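Local coordinates for protein hemolysin (Streptococcus suis, PDB 3HVN) that probably binds cholesterol-containing host membranes, then oligomerises and inserts into them to form pores that lyse the cell, at residues 176-181 / 229-234; 275-280 / 322-327. The protein carries 1 engineered substitution. All coordinates share one frame; numbering follows the deposited sequence.

Contact 1. Residues 176-181 / 229-234; sequences TQAELQ and QIYYTV
Glu179 and Ile230 face each other as an antiparallel hydrogen-bonded pair, each backbone giving and taking one bond. Glu179 N donates to Ile230 O over 2.8 Å. In return Ile230 N reaches Glu179 O, also at 2.8 Å and straighter at hydrogen (151° against 131°). Glu179 O also takes a CA-H...O contact from Gln229 CA, so one carbonyl serves two neighbouring residues of the partner strand.

Next along, Leu180 and Gln229 form a non-hydrogen-bonded pair on the other face of the sheet, where the Leu180 CD2 branch comes within 4.3 Å of Gln229 CG. On the face of Glu179 and Ile230, the CG2 branch of Ile230 packs against Glu179 CB, and the glutamate chain, bent at chi2 (-78°), carries its carboxylate away from the isoleucine. Ala178, just ahead of the strand, points its methyl toward 229-234: CB touches Gln229 CG at 3.9 Å and Tyr231 CD2 at the same distance.

What steadies these side chains lies farther out. Gln229, its side chain extended, sends NE2 to Ala350 O, and Tyr231 OH bonds to the same carbonyl; Gln229 OE1 has a weak bond from Arg276. Tyr231 and Tyr232 together face Tyr274 in a classic beta bulge, at the point where the chain turns a corner.

The contact thus joins the start of strand 179-186 to strand 221-236 just before this bulge. On the other flank of 221-236 run strands 266-274 and 276-284, while helix 151-166 packs against Tyr232 and Val234 beyond the corner.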
loop_
_atom_site.group_PDB
_atom_site.type_symbol
_atom_site.label_atom_id
_atom_site.label_comp_id
_atom_site.label_asym_id
_atom_site.label_seq_id
_atom_site.Cartn_x
_atom_site.Cartn_y
_atom_site.Cartn_z
ATOM N N THR A 176 23.118 -9.268 11.702
ATOM C CA THR A 176 23.079 -7.810 11.627
ATOM C C THR A 176 21.729 -7.315 11.116
ATOM O O THR A 176 20.731 -7.357 11.835
ATOM C CB THR A 176 24.204 -7.258 10.726
ATOM O OG1 THR A 176 25.437 -7.916 11.040
ATOM C CG2 THR A 176 24.368 -5.758 10.933
ATOM N N GLN A 177 21.704 -6.848 9.872
ATOM C CA GLN A 177 20.474 -6.352 9.267
ATOM C C GLN A 177 20.221 -7.004 7.913
ATOM O O GLN A 177 20.706 -6.532 6.884
ATOM C CB GLN A 177 20.522 -4.829 9.119
ATOM C CG GLN A 177 19.233 -4.216 8.595
ATOM C CD GLN A 177 19.297 -2.703 8.508
ATOM O OE1 GLN A 177 20.346 -2.101 8.736
ATOM N NE2 GLN A 177 18.171 -2.080 8.178
ATOM N N ALA A 178 19.463 -8.097 7.923
ATOM C CA ALA A 178 19.090 -8.789 6.695
ATOM C C ALA A 178 18.442 -7.811 5.721
ATOM O O ALA A 178 17.907 -6.782 6.134
ATOM C CB ALA A 178 18.144 -9.935 7.008
ATOM N N GLU A 179 18.488 -8.126 4.430
ATOM C CA GLU A 179 17.961 -7.201 3.428
ATOM C C GLU A 179 16.446 -7.057 3.526
ATOM O O GLU A 179 15.702 -8.008 3.285
ATOM C CB GLU A 179 18.371 -7.619 2.014
ATOM C CG GLU A 179 19.752 -7.143 1.595
ATOM C CD GLU A 179 19.766 -5.681 1.191
ATOM O OE1 GLU A 179 18.675 -5.110 0.977
ATOM O OE2 GLU A 179 20.868 -5.103 1.081
ATOM N N LEU A 180 16.001 -5.857 3.885
ATOM C CA LEU A 180 14.579 -5.572 4.028
ATOM C C LEU A 180 13.962 -5.160 2.697
ATOM O O LEU A 180 14.231 -4.071 2.189
ATOM C CB LEU A 180 14.357 -4.464 5.061
ATOM C CG LEU A 180 14.957 -4.679 6.451
ATOM C CD1 LEU A 180 14.702 -3.466 7.332
ATOM C CD2 LEU A 180 14.399 -5.940 7.090
ATOM N N GLN A 181 13.136 -6.036 2.135
ATOM C CA GLN A 181 12.419 -5.726 0.906
ATOM C C GLN A 181 10.972 -5.369 1.234
ATOM O O GLN A 181 10.119 -6.244 1.390
ATOM C CB GLN A 181 12.485 -6.900 -0.071
ATOM C CG GLN A 181 12.147 -6.536 -1.507
ATOM C CD GLN A 181 12.457 -7.656 -2.480
ATOM O OE1 GLN A 181 13.236 -8.560 -2.176
ATOM N NE2 GLN A 181 11.851 -7.600 -3.660
ATOM N N GLN A 229 12.362 -10.210 4.253
ATOM C CA GLN A 229 13.540 -10.093 5.094
ATOM C C GLN A 229 14.568 -11.116 4.640
ATOM O O GLN A 229 14.658 -12.209 5.201
ATOM C CB GLN A 229 13.162 -10.332 6.557
ATOM C CG GLN A 229 14.315 -10.215 7.535
ATOM C CD GLN A 229 13.891 -10.501 8.961
ATOM O OE1 GLN A 229 12.704 -10.656 9.250
ATOM N NE2 GLN A 229 14.862 -10.572 9.864
ATOM N N ILE A 230 15.337 -10.765 3.615
ATOM C CA ILE A 230 16.275 -11.715 3.031
ATOM C C ILE A 230 17.516 -11.888 3.902
ATOM O O ILE A 230 18.184 -10.913 4.267
ATOM C CB ILE A 230 16.670 -11.340 1.582
ATOM C CG1 ILE A 230 16.620 -12.576 0.689
ATOM C CG2 ILE A 230 18.049 -10.714 1.530
ATOM C CD1 ILE A 230 15.301 -13.296 0.743
ATOM N N TYR A 231 17.795 -13.142 4.245
ATOM C CA TYR A 231 18.980 -13.498 5.011
ATOM C C TYR A 231 20.154 -13.733 4.072
ATOM O O TYR A 231 21.266 -13.276 4.331
ATOM C CB TYR A 231 18.728 -14.750 5.854
ATOM C CG TYR A 231 17.763 -14.543 7.000
ATOM C CD1 TYR A 231 16.526 -15.172 7.015
ATOM C CD2 TYR A 231 18.091 -13.717 8.068
ATOM C CE1 TYR A 231 15.643 -14.986 8.061
ATOM C CE2 TYR A 231 17.214 -13.525 9.117
ATOM C CZ TYR A 231 15.992 -14.162 9.109
ATOM O OH TYR A 231 15.114 -13.973 10.152
ATOM N N TYR A 232 19.905 -14.454 2.982
ATOM C CA TYR A 232 20.941 -14.659 1.974
ATOM C C TYR A 232 20.368 -14.779 0.565
ATOM O O TYR A 232 19.157 -14.693 0.370
ATOM C CB TYR A 232 21.823 -15.866 2.316
ATOM C CG TYR A 232 21.108 -17.199 2.329
ATOM C CD1 TYR A 232 21.044 -17.986 1.187
ATOM C CD2 TYR A 232 20.514 -17.679 3.488
ATOM C CE1 TYR A 232 20.401 -19.209 1.196
ATOM C CE2 TYR A 232 19.868 -18.902 3.507
ATOM C CZ TYR A 232 19.815 -19.662 2.358
ATOM O OH TYR A 232 19.171 -20.879 2.371
ATOM N N THR A 233 21.248 -14.968 -0.412
ATOM C CA THR A 233 20.839 -15.018 -1.810
ATOM C C THR A 233 21.794 -15.881 -2.626
ATOM O O THR A 233 22.963 -15.535 -2.800
ATOM C CB THR A 233 20.794 -13.609 -2.432
ATOM O OG1 THR A 233 20.055 -12.728 -1.578
ATOM C CG2 THR A 233 20.140 -13.651 -3.804
ATOM N N VAL A 234 21.292 -17.003 -3.127
ATOM C CA VAL A 234 22.100 -17.894 -3.949
ATOM C C VAL A 234 22.087 -17.447 -5.406
ATOM O O VAL A 234 21.022 -17.267 -6.004
ATOM C CB VAL A 234 21.611 -19.350 -3.861
ATOM C CG1 VAL A 234 22.511 -20.258 -4.686
ATOM C CG2 VAL A 234 21.568 -19.808 -2.411
#

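Contact 2. Residues 275-280 / 322-327. With CFH (1,1,1,3,3,3-hexafluoropropan-2-ol), chain B.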
loop_
_atom_site.group_PDB
_atom_site.type_symbol
_atom_site.label_atom_id
_atom_site.label_comp_id
_atom_site.label_asym_id
_atom_site.label_seq_id
_atom_site.Cartn_x
_atom_site.Cartn_y
_atom_site.Cartn_z
ATOM N N GLY A 275 15.096 -15.941 2.870
ATOM C CA GLY A 275 14.877 -15.172 4.081
ATOM C C GLY A 275 13.498 -15.423 4.663
ATOM O O GLY A 275 13.000 -16.549 4.636
ATOM N N ARG A 276 12.879 -14.371 5.191
ATOM C CA ARG A 276 11.533 -14.471 5.750
ATOM C C ARG A 276 10.553 -13.590 4.988
ATOM O O ARG A 276 10.721 -12.374 4.927
ATOM C CB ARG A 276 11.530 -14.063 7.223
ATOM C CG ARG A 276 12.254 -15.018 8.151
ATOM C CD ARG A 276 11.995 -14.664 9.608
ATOM N NE ARG A 276 10.591 -14.828 9.976
ATOM C CZ ARG A 276 9.689 -13.851 9.951
ATOM N NH1 ARG A 276 10.040 -12.629 9.574
ATOM N NH2 ARG A 276 8.434 -14.097 10.302
ATOM N N SER A 277 9.522 -14.200 4.414
ATOM C CA SER A 277 8.509 -13.431 3.699
ATOM C C SER A 277 7.275 -13.227 4.567
ATOM O O SER A 277 6.714 -14.186 5.104
ATOM C CB SER A 277 8.132 -14.112 2.384
ATOM O OG SER A 277 7.325 -13.263 1.585
ATOM N N MET A 278 6.859 -11.972 4.702
ATOM C CA MET A 278 5.730 -11.633 5.559
ATOM C C MET A 278 4.748 -10.702 4.857
ATOM O O MET A 278 4.994 -9.502 4.741
ATOM C CB MET A 278 6.231 -10.986 6.851
ATOM C CG MET A 278 5.142 -10.679 7.862
ATOM S SD MET A 278 5.798 -9.870 9.333
ATOM C CE MET A 278 7.132 -10.986 9.762
ATOM N N PHE A 279 3.635 -11.258 4.390
ATOM C CA PHE A 279 2.600 -10.458 3.745
ATOM C C PHE A 279 1.572 -9.988 4.768
ATOM O O PHE A 279 0.756 -10.773 5.247
ATOM C CB PHE A 279 1.923 -11.254 2.628
ATOM C CG PHE A 279 2.811 -11.506 1.444
ATOM C CD1 PHE A 279 3.748 -12.525 1.471
ATOM C CD2 PHE A 279 2.715 -10.719 0.309
ATOM C CE1 PHE A 279 4.570 -12.756 0.386
ATOM C CE2 PHE A 279 3.533 -10.948 -0.781
ATOM C CZ PHE A 279 4.463 -11.967 -0.741
ATOM N N ILE A 280 1.619 -8.701 5.097
ATOM C CA ILE A 280 0.783 -8.160 6.162
ATOM C C ILE A 280 -0.365 -7.310 5.630
ATOM O O ILE A 280 -0.188 -6.504 4.716
ATOM C CB ILE A 280 1.614 -7.313 7.144
ATOM C CG1 ILE A 280 2.997 -7.933 7.346
ATOM C CG2 ILE A 280 0.884 -7.167 8.469
ATOM C CD1 ILE A 280 3.896 -7.130 8.258
ATOM N N TYR A 322 0.290 -13.009 6.866
ATOM C CA TYR A 322 0.662 -14.331 6.383
ATOM C C TYR A 322 2.181 -14.386 6.273
ATOM O O TYR A 322 2.775 -13.714 5.428
ATOM C CB TYR A 322 0.025 -14.595 5.017
ATOM C CG TYR A 322 0.418 -15.913 4.387
ATOM C CD1 TYR A 322 1.590 -16.031 3.652
ATOM C CD2 TYR A 322 -0.387 -17.036 4.520
ATOM C CE1 TYR A 322 1.952 -17.233 3.073
ATOM C CE2 TYR A 322 -0.034 -18.241 3.944
ATOM C CZ TYR A 322 1.136 -18.334 3.221
ATOM O OH TYR A 322 1.491 -19.532 2.645
ATOM N N ILE A 323 2.809 -15.180 7.136
ATOM C CA ILE A 323 4.265 -15.221 7.201
ATOM C C ILE A 323 4.817 -16.602 6.868
ATOM O O ILE A 323 4.174 -17.620 7.129
ATOM C CB ILE A 323 4.778 -14.784 8.596
ATOM C CG1 ILE A 323 4.829 -15.970 9.565
ATOM C CG2 ILE A 323 3.913 -13.666 9.159
ATOM C CD1 ILE A 323 6.174 -16.673 9.616
ATOM N N PHE A 324 6.012 -16.630 6.285
ATOM C CA PHE A 324 6.717 -17.889 6.062
ATOM C C PHE A 324 8.223 -17.681 5.926
ATOM O O PHE A 324 8.680 -16.723 5.297
ATOM C CB PHE A 324 6.148 -18.647 4.856
ATOM C CG PHE A 324 6.309 -17.928 3.546
ATOM C CD1 PHE A 324 5.335 -17.053 3.096
ATOM C CD2 PHE A 324 7.427 -18.143 2.756
ATOM C CE1 PHE A 324 5.478 -16.397 1.888
ATOM C CE2 PHE A 324 7.575 -17.490 1.548
ATOM C CZ PHE A 324 6.599 -16.617 1.111
ATOM N N GLY A 325 8.986 -18.587 6.530
ATOM C CA GLY A 325 10.433 -18.492 6.541
ATOM C C GLY A 325 10.963 -18.106 7.908
ATOM O O GLY A 325 10.266 -17.467 8.696
ATOM N N GLY A 326 12.201 -18.499 8.193
ATOM C CA GLY A 326 12.837 -18.165 9.455
ATOM C C GLY A 326 12.411 -19.063 10.599
ATOM O O GLY A 326 13.162 -19.941 11.021
ATOM N N ASP A 327 11.203 -18.838 11.106
ATOM C CA ASP A 327 10.682 -19.623 12.220
ATOM C C ASP A 327 10.596 -21.103 11.867
ATOM O O ASP A 327 10.799 -21.968 12.721
ATOM C CB ASP A 327 9.309 -19.102 12.655
ATOM C CG ASP A 327 8.259 -19.234 11.566
ATOM O OD1 ASP A 327 8.627 -19.215 10.372
ATOM O OD2 ASP A 327 7.063 -19.350 11.905
HETATM F F7 CFH B . 3.620 -16.116 16.482
HETATM C C1 CFH B . 4.901 -15.919 16.238
HETATM F F5 CFH B . 5.112 -14.638 15.998
HETATM F F6 CFH B . 5.607 -16.291 17.290
HETATM C C2 CFH B . 5.317 -16.747 15.027
HETATM O O4 CFH B . 4.325 -16.619 14.000
HETATM C C3 CFH B . 6.663 -16.264 14.494
HETATM F F10 CFH B . 7.519 -16.143 15.491
HETATM F F8 CFH B . 6.510 -15.095 13.900
HETATM F F9 CFH B . 7.125 -17.138 13.621
#
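Ser277 pairs with Phe324, and Phe279 with Tyr322, in an antiparallel ladder between strands 276-280 and 322-324, whose axes are 4.6 Å apart, within the large bent sheet of this cholesterol-dependent cytolysin. Both hydrogen-bonded pairs are complete. Ser277 N gives to Phe324 O at 2.8 Å and Phe324 N to Ser277 O at 2.8 Å. Phe279 N reaches Tyr322 O and Tyr322 N reaches Phe279 O; the second is almost straight at hydrogen (172°). Ser277 O accepts a further CA-H...O contact from Ile323 CA.

Between these pairs, Met278 and Ile323 are a non-hydrogen-bonded pair whose side chains run side by side, Met278 CG against Ile323 CG2 at 3.5 Å. Their outward backbone bonds go to the flanking strands, Met278 to Phe227 and Ile323 to Thr333. On the opposite face, Ser277 CB sits over the Phe324 ring, 3.6 Å from its centroid, in a CH-pi contact.

Past Phe324 the chain leaves the ladder through Gly325 and Gly326. The Arg276 side chain lies along this glycine pair, with CG 3.5 Å from Gly326 CA, and bends at chi3 (65°) to bring NH2 near Ile323 CD1. Gly325 O accepts the backbone N of Asp327, a residue that lines the hexafluoropropanol pocket with Thr333 and Ile345. The Asp327 side chain is poorly ordered, so its closest approach to the bound alcohol is approximate: OD2 to F9 of CFH, 2.8 Å.

How the contacts relate
The two contacts come in series along the chain: 176-181 / 229-234 closes before 275-280 / 322-327 opens. Their centres lie 12 Å apart in one antiparallel sheet, on the same side of the chain's centre. Strands 221-236 and 276-284 are neighbours there, so the order across the sheet runs 179-186, 221-236, 276-284, 318-324. Gln229 N to Arg276 O, 2.8 Å and a probable hydrogen bond, stitches contact 1 to contact 2, and Tyr231 CD1 packs on Gly275 CA. Strand 221-236 and the chain at 275 turn corners side by side, so both contacts lie where this sheet of the pore-forming toxin bends.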